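Local atomic coordinates of type I modular polyketide synthase (Streptomyces albus subsp. albus, PDB entry 6IYT), a protein that probably selects an extender unit such as ethylmalonyl-CoA and, through its acyltransferase domain, transfers the acyl group for chain extension in salinomycin biosynthesis. Residues Glu89-Val94 and Gly113-Ser118; Thr121-Pro126 and Val390-Ser395; Leu416-Leu421 and Ala436-Arg441. All coordinates share one frame; numbering follows the deposited sequence.

The three contacts illustrate how a polyketide synthase acyltransferase joins a parallel core sheet to a smaller neighbouring sheet. In chain order, contact 1 pairs strands 90-96 and 111-114 of a three-stranded antiparallel sheet, contact 2 pairs strands 120-125 and 388-393 within the parallel sheet, and contact 3 lays helix 428-439 against the edge strand 416-418 of that same parallel sheet. The centres of contacts 1 and 2 lie about 20 Å apart, and contact 3 is about 10 Å from the centre of each. Contact 3 does much of the joining, its strand bonding to strand 388-393 and Trp439 O receiving Arg91 NH1, helped by Val117 packing on Val390.

Contact 1 (Glu89-Val94 and Gly113-Ser118); sequences EHRAVV and GVSSVS
The guanidinium of Arg91 lies flat against Ser115 CB, which sits over the centre of one face. CB of Arg91 starts 3.9 Å from Gly113 O. With CG anti to the carbonyl carbon, beside the backbone N (chi1 -65°), the extended chain brings Arg91 NE to 4.1 Å from Ser115 CB. Arg91 NH2 ends 4.0 Å from Ser115 OG, a contact and not a bond. The polar partners lie outside the pair: NE bonds to Phe88 O and NH1 to Trp439 O, and the indole of Trp439 adds a cation-pi contact.

The backbones of Arg91 and Gly113 bond both ways, N to O at 2.9 Å each, as an antiparallel hydrogen-bonded pair between the middle strand 90-96 and the outer strand 111-114 of a small three-stranded sheet. Past it, Ser115 N meets Glu89 O in the carbonyl plane at 2.8 Å. Val114 CG2 reaches His90 ND1 at 3.6 Å, while CG1 touches Glu89 CG and also lies over the rim of the His90 ring face. On the strand's other side, Glu89 and His90 form a classic beta bulge against Ala49 of strand 43-49. A buried cation is thus held by two backbone carbonyls and an indole, which probably ease its charge.

Contact 2 (Thr121-Pro126 and Val390-Ser395); sequences TVFVFP and VFVESS
Val122 and Phe391 set the pattern on one face of this parallel pair: CG1 of Val122 rests over the Phe391 ring, 3.8 Å from its centroid in a CH-pi contact. Val122 puts that methyl there by placing it between its own backbone N and carbonyl carbon (chi1 53°). Val124 CG2 comes to the same ring differently, at its edge and 4.2 Å from Phe391 CD2.

The opposite sheet face repeats the theme with the roles exchanged. Phe123 lies beside Val392, pointing the same way, and offers a ring face to Val392 CB, 4.1 Å from the centroid, while Thr121 CG2 lies in plane at the ring edge. Further along, Phe125 CE2 touches Ser394 CB at 3.6 Å; the Ser394 hydroxyl itself bonds to Met192 O.

Four backbone bonds, from Val122 N to Val390 O through to Ser394 N to Val124 O, bind the strands in the centre of the parallel sheet of the acyltransferase fold. At the strand ends the Pro126 ring lies across the Glu393 side chain, its CG 3.4 Å from OE2 of Glu393. Ser395 OG is 2.6 Å from Glu393 OE2, a hydrogen bond, and is also bonded to His397 O. An apolar interior thus accommodates one buried carboxylate, whose negative charge the backbone N-H groups of Val399, at OE2, and Leu400, at OE1, would probably stabilise.

Contact 3 (Leu416-Leu421 and Ala436-Arg441); sequences LAQGTL and AEAWTR
Gln418 NE2 is gripped by two oxygens, Glu437 OE1 across the contact at 2.9 Å and Gly419 O of its own segment at 3.0 Å. The motif is a helix packed on one face of an edge strand: strand 416-418 is the outermost strand of the parallel sheet of the acyltransferase fold, helix 428-439 covers the face of Leu416 and Gln418, and helix 401-411 lies on the other, against Ala417.

Both acceptors lie near the Gln418 amide plane, so the two bonds together fix the rotation of that group. With CG anti to the backbone N (chi1 177°) the side chain reaches out to the helix and then bends at the next torsion, which brings the amide across Glu437 at about a right angle, the amide and carboxylate planes 37° apart. Glu437 OE1, met nearly along its C-O bond, has a second partner in a salt bridge with Arg430.

The apolar half of the contact belongs to Leu416, whose branches divide their work. Leu416 CD2 meets the helix at Ala438 CA, 3.8 Å away, whereas Leu416 CD1 passes over a face of the Arg441 guanidinium, 3.5 Å from NH1. Arg441, bent twice along its chain, is anchored by NH2 to Val415 O, and its NE forms a weak bond to Ser116 OG. A water at the guanidinium edge joins the two segments, accepting from Ala417 N at 3.0 Å and, more weakly, from Arg441 NH1 at 3.3 Å.

Contact 1 (Glu89-Val94 and Gly113-Ser118)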
ATOM      1  N   GLU A  89       3.857 -25.723  -7.092  1.00 10.93           N
ATOM      2  CA  GLU A  89       3.855 -24.575  -8.013  1.00 11.81           C
ATOM      3  C   GLU A  89       2.457 -23.992  -8.323  1.00 10.33           C
ATOM      4  O   GLU A  89       2.304 -22.761  -8.441  1.00 11.86           O
ATOM      5  CB  GLU A  89       4.585 -24.969  -9.325  1.00 19.05           C
ATOM      6  CG  GLU A  89       4.643 -23.888 -10.406  1.00 22.97           C
ATOM      7  CD  GLU A  89       5.443 -24.316 -11.669  1.00 29.03           C
ATOM      8  OE1 GLU A  89       5.552 -25.524 -11.945  1.00 28.08           O
ATOM      9  OE2 GLU A  89       5.891 -23.433 -12.422  1.00 33.92           O
ATOM     10  N   HIS A  90       1.467 -24.853  -8.545  1.00  8.69           N
ATOM     11  CA  HIS A  90       0.123 -24.411  -8.910  1.00  7.90           C
ATOM     12  C   HIS A  90      -0.712 -24.326  -7.634  1.00  7.04           C
ATOM     13  O   HIS A  90      -0.816 -25.320  -6.873  1.00  6.26           O
ATOM     14  CB  HIS A  90      -0.530 -25.404  -9.878  1.00  9.75           C
ATOM     15  CG  HIS A  90       0.112 -25.440 -11.233  1.00 11.12           C
ATOM     16  ND1 HIS A  90      -0.505 -24.931 -12.353  1.00 15.23           N
ATOM     17  CD2 HIS A  90       1.364 -25.784 -11.617  1.00 12.31           C
ATOM     18  CE1 HIS A  90       0.315 -25.034 -13.389  1.00 13.68           C
ATOM     19  NE2 HIS A  90       1.458 -25.535 -12.965  1.00 12.11           N
ATOM     20  N   ARG A  91      -1.328 -23.171  -7.409  1.00  5.38           N
ATOM     21  CA  ARG A  91      -1.826 -22.845  -6.077  1.00  5.44           C
ATOM     22  C   ARG A  91      -3.207 -22.256  -6.132  1.00  4.49           C
ATOM     23  O   ARG A  91      -3.551 -21.561  -7.062  1.00  4.66           O
ATOM     24  CB  ARG A  91      -0.855 -21.866  -5.400  1.00  5.40           C
ATOM     25  CG  ARG A  91       0.516 -22.458  -5.129  1.00  6.19           C
ATOM     26  CD  ARG A  91       1.450 -21.425  -4.531  1.00  6.85           C
ATOM     27  NE  ARG A  91       2.755 -21.989  -4.341  1.00  8.03           N
ATOM     28  CZ  ARG A  91       3.754 -21.439  -3.660  1.00  9.55           C
ATOM     29  NH1 ARG A  91       3.663 -20.204  -3.183  1.00  8.66           N
ATOM     30  NH2 ARG A  91       4.950 -22.075  -3.624  1.00  9.78           N
ATOM     31  N   ALA A  92      -4.010 -22.560  -5.121  1.00  4.36           N
ATOM     32  CA  ALA A  92      -5.294 -21.923  -4.951  1.00  4.50           C
ATOM     33  C   ALA A  92      -5.582 -21.687  -3.494  1.00  5.29           C
ATOM     34  O   ALA A  92      -5.112 -22.442  -2.621  1.00  6.43           O
ATOM     35  CB  ALA A  92      -6.397 -22.756  -5.571  1.00  4.99           C
ATOM     36  N   VAL A  93      -6.456 -20.717  -3.234  1.00  5.16           N
ATOM     37  CA  VAL A  93      -6.951 -20.475  -1.905  1.00  5.18           C
ATOM     38  C   VAL A  93      -8.465 -20.318  -1.943  1.00  5.32           C
ATOM     39  O   VAL A  93      -9.009 -19.563  -2.750  1.00  5.69           O
ATOM     40  CB  VAL A  93      -6.324 -19.236  -1.308  1.00  5.73           C
ATOM     41  CG1 VAL A  93      -6.862 -18.975   0.081  1.00  6.09           C
ATOM     42  CG2 VAL A  93      -4.792 -19.346  -1.336  1.00  5.84           C
ATOM     43  N   VAL A  94      -9.128 -21.045  -1.063  1.00  5.63           N
ATOM     44  CA  VAL A  94     -10.542 -20.893  -0.822  1.00  5.94           C
ATOM     45  C   VAL A  94     -10.770 -20.179   0.511  1.00  5.50           C
ATOM     46  O   VAL A  94     -10.127 -20.517   1.503  1.00  5.14           O
ATOM     47  CB  VAL A  94     -11.216 -22.300  -0.752  1.00  6.83           C
ATOM     48  CG1 VAL A  94     -12.705 -22.168  -0.673  1.00  7.58           C
ATOM     49  CG2 VAL A  94     -10.837 -23.114  -1.974  1.00  7.38           C
ATOM     50  N   GLY A 113      -3.365 -19.247  -8.832  1.00  9.05           N
ATOM     51  CA  GLY A 113      -2.232 -18.758  -9.583  1.00 10.73           C
ATOM     52  C   GLY A 113      -1.096 -19.755  -9.671  1.00 12.05           C
ATOM     53  O   GLY A 113      -1.192 -20.874  -9.181  1.00 11.88           O
ATOM     54  N   VAL A 114      -0.024 -19.357 -10.337  1.00 10.81           N
ATOM     55  CA  VAL A 114       1.128 -20.226 -10.495  1.00 11.17           C
ATOM     56  C   VAL A 114       2.359 -19.496  -9.974  1.00  9.83           C
ATOM     57  O   VAL A 114       2.537 -18.308 -10.240  1.00 10.19           O
ATOM     58  CB  VAL A 114       1.330 -20.611 -11.985  1.00 13.95           C
ATOM     59  CG1 VAL A 114       2.571 -21.458 -12.144  1.00 17.46           C
ATOM     60  CG2 VAL A 114       0.105 -21.350 -12.519  1.00 15.12           C
ATOM     61  N   SER A 115       3.139 -20.172  -9.148  1.00 10.56           N
ATOM     62  CA  SER A 115       4.304 -19.561  -8.515  1.00 13.17           C
ATOM     63  C   SER A 115       5.310 -19.115  -9.573  1.00 16.45           C
ATOM     64  O   SER A 115       5.595 -19.868 -10.537  1.00 15.00           O
ATOM     65  CB  SER A 115       4.939 -20.523  -7.529  1.00 16.95           C
ATOM     66  OG  SER A 115       5.998 -19.912  -6.846  1.00 24.34           O
ATOM     67  N   SER A 116       5.711 -17.845  -9.498  1.00 14.98           N
ATOM     68  CA  SER A 116       6.549 -17.234 -10.540  1.00 16.47           C
ATOM     69  C   SER A 116       7.633 -16.296 -10.009  1.00 19.55           C
ATOM     70  O   SER A 116       8.618 -16.087 -10.693  1.00 23.17           O
ATOM     71  CB  SER A 116       5.699 -16.488 -11.552  1.00 17.96           C
ATOM     72  OG  SER A 116       5.052 -15.377 -10.951  1.00 21.81           O
ATOM     73  N   VAL A 117       7.391 -15.606  -8.880  1.00 14.77           N
ATOM     74  CA  VAL A 117       8.415 -14.658  -8.346  1.00 15.91           C
ATOM     75  C   VAL A 117       9.602 -15.361  -7.710  1.00 16.23           C
ATOM     76  O   VAL A 117       9.481 -16.462  -7.191  1.00 17.31           O
ATOM     77  CB  VAL A 117       7.830 -13.676  -7.322  1.00 14.56           C
ATOM     78  CG1 VAL A 117       6.697 -12.903  -7.938  1.00 16.34           C
ATOM     79  CG2 VAL A 117       7.393 -14.403  -6.062  1.00 14.12           C
ATOM     80  N   SER A 118      10.772 -14.736  -7.774  1.00 19.22           N
ATOM     81  CA  SER A 118      11.980 -15.358  -7.204  1.00 22.76           C
ATOM     82  C   SER A 118      12.986 -14.340  -6.663  1.00 21.81           C
ATOM     83  O   SER A 118      14.087 -14.716  -6.205  1.00 20.87           O
ATOM     84  CB  SER A 118      12.660 -16.265  -8.256  1.00 23.06           C
ATOM     85  OG  SER A 118      12.999 -15.534  -9.427  1.00 24.65           O
TER

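Contact 2 (Thr121-Pro126 and Val390-Ser395)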
ATOM      1  N   THR A 121      11.909  -8.206  -2.267  1.00  7.34           N
ATOM      2  CA  THR A 121      10.610  -7.599  -1.935  1.00  6.44           C
ATOM      3  C   THR A 121      10.833  -6.167  -1.523  1.00  6.15           C
ATOM      4  O   THR A 121      11.731  -5.880  -0.708  1.00  5.92           O
ATOM      5  CB  THR A 121       9.944  -8.328  -0.748  1.00  8.22           C
ATOM      6  OG1 THR A 121       9.606  -9.673  -1.121  1.00  8.97           O
ATOM      7  CG2 THR A 121       8.709  -7.600  -0.300  1.00  9.10           C
ATOM      8  N   VAL A 122      10.107  -5.249  -2.161  1.00  5.59           N
ATOM      9  CA  VAL A 122      10.108  -3.868  -1.756  1.00  4.90           C
ATOM     10  C   VAL A 122       8.723  -3.432  -1.328  1.00  4.33           C
ATOM     11  O   VAL A 122       7.740  -3.816  -1.943  1.00  4.17           O
ATOM     12  CB  VAL A 122      10.626  -2.961  -2.896  1.00  5.30           C
ATOM     13  CG1 VAL A 122       9.860  -3.199  -4.188  1.00  5.43           C
ATOM     14  CG2 VAL A 122      10.577  -1.527  -2.497  1.00  5.50           C
ATOM     15  N   PHE A 123       8.645  -2.716  -0.198  1.00  4.00           N
ATOM     16  CA  PHE A 123       7.382  -2.125   0.219  1.00  4.16           C
ATOM     17  C   PHE A 123       7.235  -0.725  -0.329  1.00  4.01           C
ATOM     18  O   PHE A 123       8.185   0.105  -0.255  1.00  3.59           O
ATOM     19  CB  PHE A 123       7.231  -2.101   1.726  1.00  4.27           C
ATOM     20  CG  PHE A 123       6.714  -3.399   2.309  1.00  5.27           C
ATOM     21  CD1 PHE A 123       7.139  -4.621   1.811  1.00  5.79           C
ATOM     22  CD2 PHE A 123       5.799  -3.391   3.319  1.00  5.84           C
ATOM     23  CE1 PHE A 123       6.621  -5.809   2.317  1.00  5.43           C
ATOM     24  CE2 PHE A 123       5.295  -4.585   3.849  1.00  6.77           C
ATOM     25  CZ  PHE A 123       5.728  -5.786   3.342  1.00  6.07           C
ATOM     26  N   VAL A 124       6.035  -0.461  -0.825  1.00  4.00           N
ATOM     27  CA  VAL A 124       5.698   0.752  -1.559  1.00  4.72           C
ATOM     28  C   VAL A 124       4.669   1.538  -0.720  1.00  4.44           C
ATOM     29  O   VAL A 124       3.634   1.025  -0.354  1.00  3.92           O
ATOM     30  CB  VAL A 124       5.071   0.427  -2.918  1.00  5.56           C
ATOM     31  CG1 VAL A 124       4.683   1.699  -3.665  1.00  5.32           C
ATOM     32  CG2 VAL A 124       6.010  -0.438  -3.741  1.00  6.30           C
ATOM     33  N   PHE A 125       4.945   2.817  -0.518  1.00  4.38           N
ATOM     34  CA  PHE A 125       4.127   3.681   0.320  1.00  4.43           C
ATOM     35  C   PHE A 125       3.696   4.892  -0.480  1.00  5.21           C
ATOM     36  O   PHE A 125       4.513   5.791  -0.765  1.00  4.84           O
ATOM     37  CB  PHE A 125       4.952   4.135   1.527  1.00  4.47           C
ATOM     38  CG  PHE A 125       5.371   3.016   2.423  1.00  4.51           C
ATOM     39  CD1 PHE A 125       6.553   2.303   2.169  1.00  4.80           C
ATOM     40  CD2 PHE A 125       4.529   2.568   3.448  1.00  4.68           C
ATOM     41  CE1 PHE A 125       6.922   1.241   2.991  1.00  5.06           C
ATOM     42  CE2 PHE A 125       4.887   1.501   4.244  1.00  4.87           C
ATOM     43  CZ  PHE A 125       6.050   0.807   3.984  1.00  5.03           C
ATOM     44  N   PRO A 126       2.463   4.870  -0.987  1.00  5.83           N
ATOM     45  CA  PRO A 126       2.003   5.979  -1.844  1.00  6.50           C
ATOM     46  C   PRO A 126       1.692   7.263  -1.082  1.00  7.38           C
ATOM     47  O   PRO A 126       1.729   7.295   0.152  1.00  7.55           O
ATOM     48  CB  PRO A 126       0.728   5.432  -2.494  1.00  6.67           C
ATOM     49  CG  PRO A 126       0.276   4.311  -1.627  1.00  8.70           C
ATOM     50  CD  PRO A 126       1.445   3.828  -0.804  1.00  6.40           C
ATOM     51  N   VAL A 390       8.887  -8.368  -6.205  1.00  6.46           N
ATOM     52  CA  VAL A 390       7.708  -8.380  -5.377  1.00  6.14           C
ATOM     53  C   VAL A 390       7.572  -6.976  -4.824  1.00  6.58           C
ATOM     54  O   VAL A 390       8.420  -6.530  -4.052  1.00  6.61           O
ATOM     55  CB  VAL A 390       7.807  -9.394  -4.179  1.00  6.38           C
ATOM     56  CG1 VAL A 390       6.576  -9.299  -3.278  1.00  5.76           C
ATOM     57  CG2 VAL A 390       7.966 -10.838  -4.692  1.00  6.15           C
ATOM     58  N   PHE A 391       6.469  -6.329  -5.175  1.00  5.89           N
ATOM     59  CA  PHE A 391       6.210  -4.960  -4.773  1.00  6.08           C
ATOM     60  C   PHE A 391       4.945  -4.987  -3.982  1.00  5.52           C
ATOM     61  O   PHE A 391       3.891  -5.327  -4.533  1.00  7.31           O
ATOM     62  CB  PHE A 391       5.991  -4.059  -5.998  1.00  5.93           C
ATOM     63  CG  PHE A 391       7.249  -3.812  -6.821  1.00  6.42           C
ATOM     64  CD1 PHE A 391       7.790  -4.813  -7.601  1.00  7.32           C
ATOM     65  CD2 PHE A 391       7.809  -2.557  -6.892  1.00  5.72           C
ATOM     66  CE1 PHE A 391       8.884  -4.560  -8.421  1.00  7.11           C
ATOM     67  CE2 PHE A 391       8.991  -2.349  -7.591  1.00  6.91           C
ATOM     68  CZ  PHE A 391       9.528  -3.359  -8.358  1.00  6.79           C
ATOM     69  N   VAL A 392       5.017  -4.650  -2.707  1.00  5.71           N
ATOM     70  CA  VAL A 392       3.831  -4.705  -1.857  1.00  5.17           C
ATOM     71  C   VAL A 392       3.431  -3.289  -1.507  1.00  5.06           C
ATOM     72  O   VAL A 392       4.204  -2.560  -0.895  1.00  5.44           O
ATOM     73  CB  VAL A 392       4.116  -5.495  -0.563  1.00  5.13           C
ATOM     74  CG1 VAL A 392       2.944  -5.388   0.424  1.00  6.07           C
ATOM     75  CG2 VAL A 392       4.464  -6.926  -0.879  1.00  5.22           C
ATOM     76  N   GLU A 393       2.269  -2.850  -1.981  1.00  5.09           N
ATOM     77  CA  GLU A 393       1.807  -1.512  -1.675  1.00  5.29           C
ATOM     78  C   GLU A 393       1.038  -1.531  -0.364  1.00  4.96           C
ATOM     79  O   GLU A 393      -0.024  -2.122  -0.259  1.00  4.91           O
ATOM     80  CB  GLU A 393       0.995  -0.908  -2.836  1.00  6.26           C
ATOM     81  CG  GLU A 393       0.622   0.559  -2.598  1.00  7.65           C
ATOM     82  CD  GLU A 393      -0.324   1.102  -3.629  1.00 10.37           C
ATOM     83  OE1 GLU A 393      -0.024   0.966  -4.836  1.00 12.16           O
ATOM     84  OE2 GLU A 393      -1.341   1.754  -3.235  1.00 12.61           O
ATOM     85  N   SER A 394       1.640  -0.921   0.647  1.00  4.49           N
ATOM     86  CA  SER A 394       1.153  -0.946   2.016  1.00  4.66           C
ATOM     87  C   SER A 394       0.111   0.165   2.247  1.00  5.01           C
ATOM     88  O   SER A 394       0.363   1.120   2.995  1.00  5.28           O
ATOM     89  CB  SER A 394       2.336  -0.772   2.969  1.00  5.03           C
ATOM     90  OG  SER A 394       1.970  -1.017   4.323  1.00  5.08           O
ATOM     91  N   SER A 395      -1.033   0.049   1.565  1.00  4.83           N
ATOM     92  CA  SER A 395      -1.999   1.148   1.476  1.00  5.20           C
ATOM     93  C   SER A 395      -3.457   0.661   1.580  1.00  5.51           C
ATOM     94  O   SER A 395      -3.730  -0.504   1.458  1.00  4.66           O
ATOM     95  CB  SER A 395      -1.824   1.868   0.151  1.00  5.16           C
ATOM     96  OG  SER A 395      -2.253   1.060  -0.902  1.00  6.15           O
TER

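Contact 3 (Leu416-Leu421 and Ala436-Arg441)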
ATOM      1  N   LEU A 416       5.382  -9.071  -9.350  1.00  9.03           N
ATOM      2  CA  LEU A 416       4.114  -9.033  -8.612  1.00  8.39           C
ATOM      3  C   LEU A 416       3.923  -7.649  -8.013  1.00  7.41           C
ATOM      4  O   LEU A 416       4.828  -7.124  -7.359  1.00  8.60           O
ATOM      5  CB  LEU A 416       4.110 -10.071  -7.507  1.00  8.26           C
ATOM      6  CG  LEU A 416       2.954  -9.986  -6.512  1.00 10.53           C
ATOM      7  CD1 LEU A 416       1.640 -10.372  -7.142  1.00 10.50           C
ATOM      8  CD2 LEU A 416       3.256 -10.862  -5.309  1.00 11.52           C
ATOM      9  N   ALA A 417       2.806  -7.029  -8.343  1.00  7.13           N
ATOM     10  CA  ALA A 417       2.428  -5.744  -7.775  1.00  7.83           C
ATOM     11  C   ALA A 417       1.140  -5.905  -6.997  1.00  8.25           C
ATOM     12  O   ALA A 417       0.080  -6.172  -7.572  1.00  9.63           O
ATOM     13  CB  ALA A 417       2.268  -4.715  -8.882  1.00  8.45           C
ATOM     14  N   GLN A 418       1.266  -5.919  -5.686  1.00  7.00           N
ATOM     15  CA  GLN A 418       0.228  -6.410  -4.823  1.00  6.76           C
ATOM     16  C   GLN A 418      -0.176  -5.293  -3.880  1.00  6.67           C
ATOM     17  O   GLN A 418       0.661  -4.742  -3.215  1.00  7.14           O
ATOM     18  CB  GLN A 418       0.763  -7.580  -4.023  1.00  7.24           C
ATOM     19  CG  GLN A 418      -0.219  -8.118  -3.048  1.00  8.61           C
ATOM     20  CD  GLN A 418      -1.386  -8.695  -3.725  1.00 10.40           C
ATOM     21  OE1 GLN A 418      -1.231  -9.531  -4.609  1.00 14.45           O
ATOM     22  NE2 GLN A 418      -2.578  -8.193  -3.407  1.00  9.41           N
ATOM     23  N   GLY A 419      -1.466  -4.985  -3.829  1.00  6.20           N
ATOM     24  CA  GLY A 419      -2.009  -4.069  -2.814  1.00  5.55           C
ATOM     25  C   GLY A 419      -2.352  -4.775  -1.502  1.00  5.29           C
ATOM     26  O   GLY A 419      -2.199  -5.991  -1.383  1.00  5.47           O
ATOM     27  N   THR A 420      -2.811  -3.993  -0.526  1.00  4.77           N
ATOM     28  CA  THR A 420      -3.194  -4.512   0.749  1.00  4.87           C
ATOM     29  C   THR A 420      -4.698  -4.423   0.876  1.00  4.94           C
ATOM     30  O   THR A 420      -5.374  -5.402   0.621  1.00  5.74           O
ATOM     31  CB  THR A 420      -2.489  -3.802   1.900  1.00  5.13           C
ATOM     32  OG1 THR A 420      -1.070  -3.806   1.653  1.00  5.07           O
ATOM     33  CG2 THR A 420      -2.761  -4.508   3.198  1.00  5.20           C
ATOM     34  N   LEU A 421      -5.234  -3.244   1.188  1.00  4.59           N
ATOM     35  CA  LEU A 421      -6.669  -3.072   1.148  1.00  5.07           C
ATOM     36  C   LEU A 421      -7.143  -2.433  -0.142  1.00  5.86           C
ATOM     37  O   LEU A 421      -6.360  -2.155  -1.021  1.00  6.50           O
ATOM     38  CB  LEU A 421      -7.154  -2.265   2.362  1.00  4.81           C
ATOM     39  CG  LEU A 421      -6.670  -2.706   3.740  1.00  5.15           C
ATOM     40  CD1 LEU A 421      -7.273  -1.814   4.840  1.00  5.52           C
ATOM     41  CD2 LEU A 421      -7.037  -4.156   3.988  1.00  5.64           C
ATOM     42  N   ALA A 436      -3.408 -14.285  -0.386  1.00  4.22           N
ATOM     43  CA  ALA A 436      -3.576 -15.353  -1.395  1.00  4.97           C
ATOM     44  C   ALA A 436      -3.071 -14.931  -2.769  1.00  4.71           C
ATOM     45  O   ALA A 436      -2.444 -15.720  -3.478  1.00  3.93           O
ATOM     46  CB  ALA A 436      -5.028 -15.778  -1.470  1.00  5.01           C
ATOM     47  N   GLU A 437      -3.351 -13.686  -3.143  1.00  6.03           N
ATOM     48  CA  GLU A 437      -2.860 -13.144  -4.391  1.00  5.94           C
ATOM     49  C   GLU A 437      -1.322 -13.133  -4.460  1.00  6.61           C
ATOM     50  O   GLU A 437      -0.743 -13.434  -5.507  1.00  6.77           O
ATOM     51  CB  GLU A 437      -3.439 -11.748  -4.621  1.00  7.22           C
ATOM     52  CG  GLU A 437      -4.912 -11.794  -5.032  1.00  8.13           C
ATOM     53  CD  GLU A 437      -5.591 -10.425  -5.022  1.00 12.14           C
ATOM     54  OE1 GLU A 437      -5.006  -9.445  -4.486  1.00 12.98           O
ATOM     55  OE2 GLU A 437      -6.698 -10.339  -5.570  1.00 15.14           O
ATOM     56  N   ALA A 438      -0.674 -12.827  -3.346  1.00  5.63           N
ATOM     57  CA  ALA A 438       0.800 -12.889  -3.267  1.00  5.79           C
ATOM     58  C   ALA A 438       1.303 -14.346  -3.284  1.00  6.15           C
ATOM     59  O   ALA A 438       2.196 -14.700  -4.050  1.00  6.13           O
ATOM     60  CB  ALA A 438       1.283 -12.186  -2.025  1.00  6.40           C
ATOM     61  N   TRP A 439       0.738 -15.166  -2.412  1.00  5.64           N
ATOM     62  CA  TRP A 439       1.233 -16.538  -2.212  1.00  5.82           C
ATOM     63  C   TRP A 439       1.019 -17.386  -3.468  1.00  6.50           C
ATOM     64  O   TRP A 439       1.896 -18.177  -3.844  1.00  5.88           O
ATOM     65  CB  TRP A 439       0.532 -17.188  -1.023  1.00  5.22           C
ATOM     66  CG  TRP A 439       0.913 -18.666  -0.780  1.00  4.91           C
ATOM     67  CD1 TRP A 439       2.107 -19.152  -0.262  1.00  5.61           C
ATOM     68  CD2 TRP A 439       0.150 -19.805  -1.149  1.00  4.99           C
ATOM     69  NE1 TRP A 439       2.053 -20.526  -0.167  1.00  5.27           N
ATOM     70  CE2 TRP A 439       0.878 -20.954  -0.749  1.00  5.04           C
ATOM     71  CE3 TRP A 439      -1.104 -19.980  -1.724  1.00  4.37           C
ATOM     72  CZ2 TRP A 439       0.386 -22.236  -0.933  1.00  6.03           C
ATOM     73  CZ3 TRP A 439      -1.586 -21.267  -1.901  1.00  4.69           C
ATOM     74  CH2 TRP A 439      -0.853 -22.371  -1.476  1.00  5.62           C
ATOM     75  N   THR A 440      -0.115 -17.205  -4.140  1.00  6.27           N
ATOM     76  CA  THR A 440      -0.381 -18.017  -5.319  1.00  7.09           C
ATOM     77  C   THR A 440       0.570 -17.659  -6.432  1.00  8.62           C
ATOM     78  O   THR A 440       0.767 -18.462  -7.353  1.00 10.75           O
ATOM     79  CB  THR A 440      -1.823 -17.910  -5.842  1.00  6.52           C
ATOM     80  OG1 THR A 440      -2.117 -16.546  -6.144  1.00  7.18           O
ATOM     81  CG2 THR A 440      -2.824 -18.480  -4.829  1.00  5.47           C
ATOM     82  N   ARG A 441       1.198 -16.482  -6.338  1.00  8.97           N
ATOM     83  CA  ARG A 441       2.233 -16.072  -7.312  1.00 10.70           C
ATOM     84  C   ARG A 441       3.650 -16.344  -6.821  1.00 10.32           C
ATOM     85  O   ARG A 441       4.620 -15.973  -7.490  1.00 10.97           O
ATOM     86  CB  ARG A 441       2.105 -14.585  -7.658  1.00 13.57           C
ATOM     87  CG  ARG A 441       0.820 -14.209  -8.369  1.00 17.65           C
ATOM     88  CD  ARG A 441       0.945 -14.245  -9.882  1.00 20.98           C
ATOM     89  NE  ARG A 441       2.184 -13.639 -10.382  1.00 21.20           N
ATOM     90  CZ  ARG A 441       2.325 -12.357 -10.712  1.00 21.58           C
ATOM     91  NH1 ARG A 441       1.354 -11.484 -10.486  1.00 21.67           N
ATOM     92  NH2 ARG A 441       3.497 -11.931 -11.126  1.00 25.24           N
TER
HETATM   93  O   HOH W   1       1.135  -8.161 -10.552  1.00 14.53           O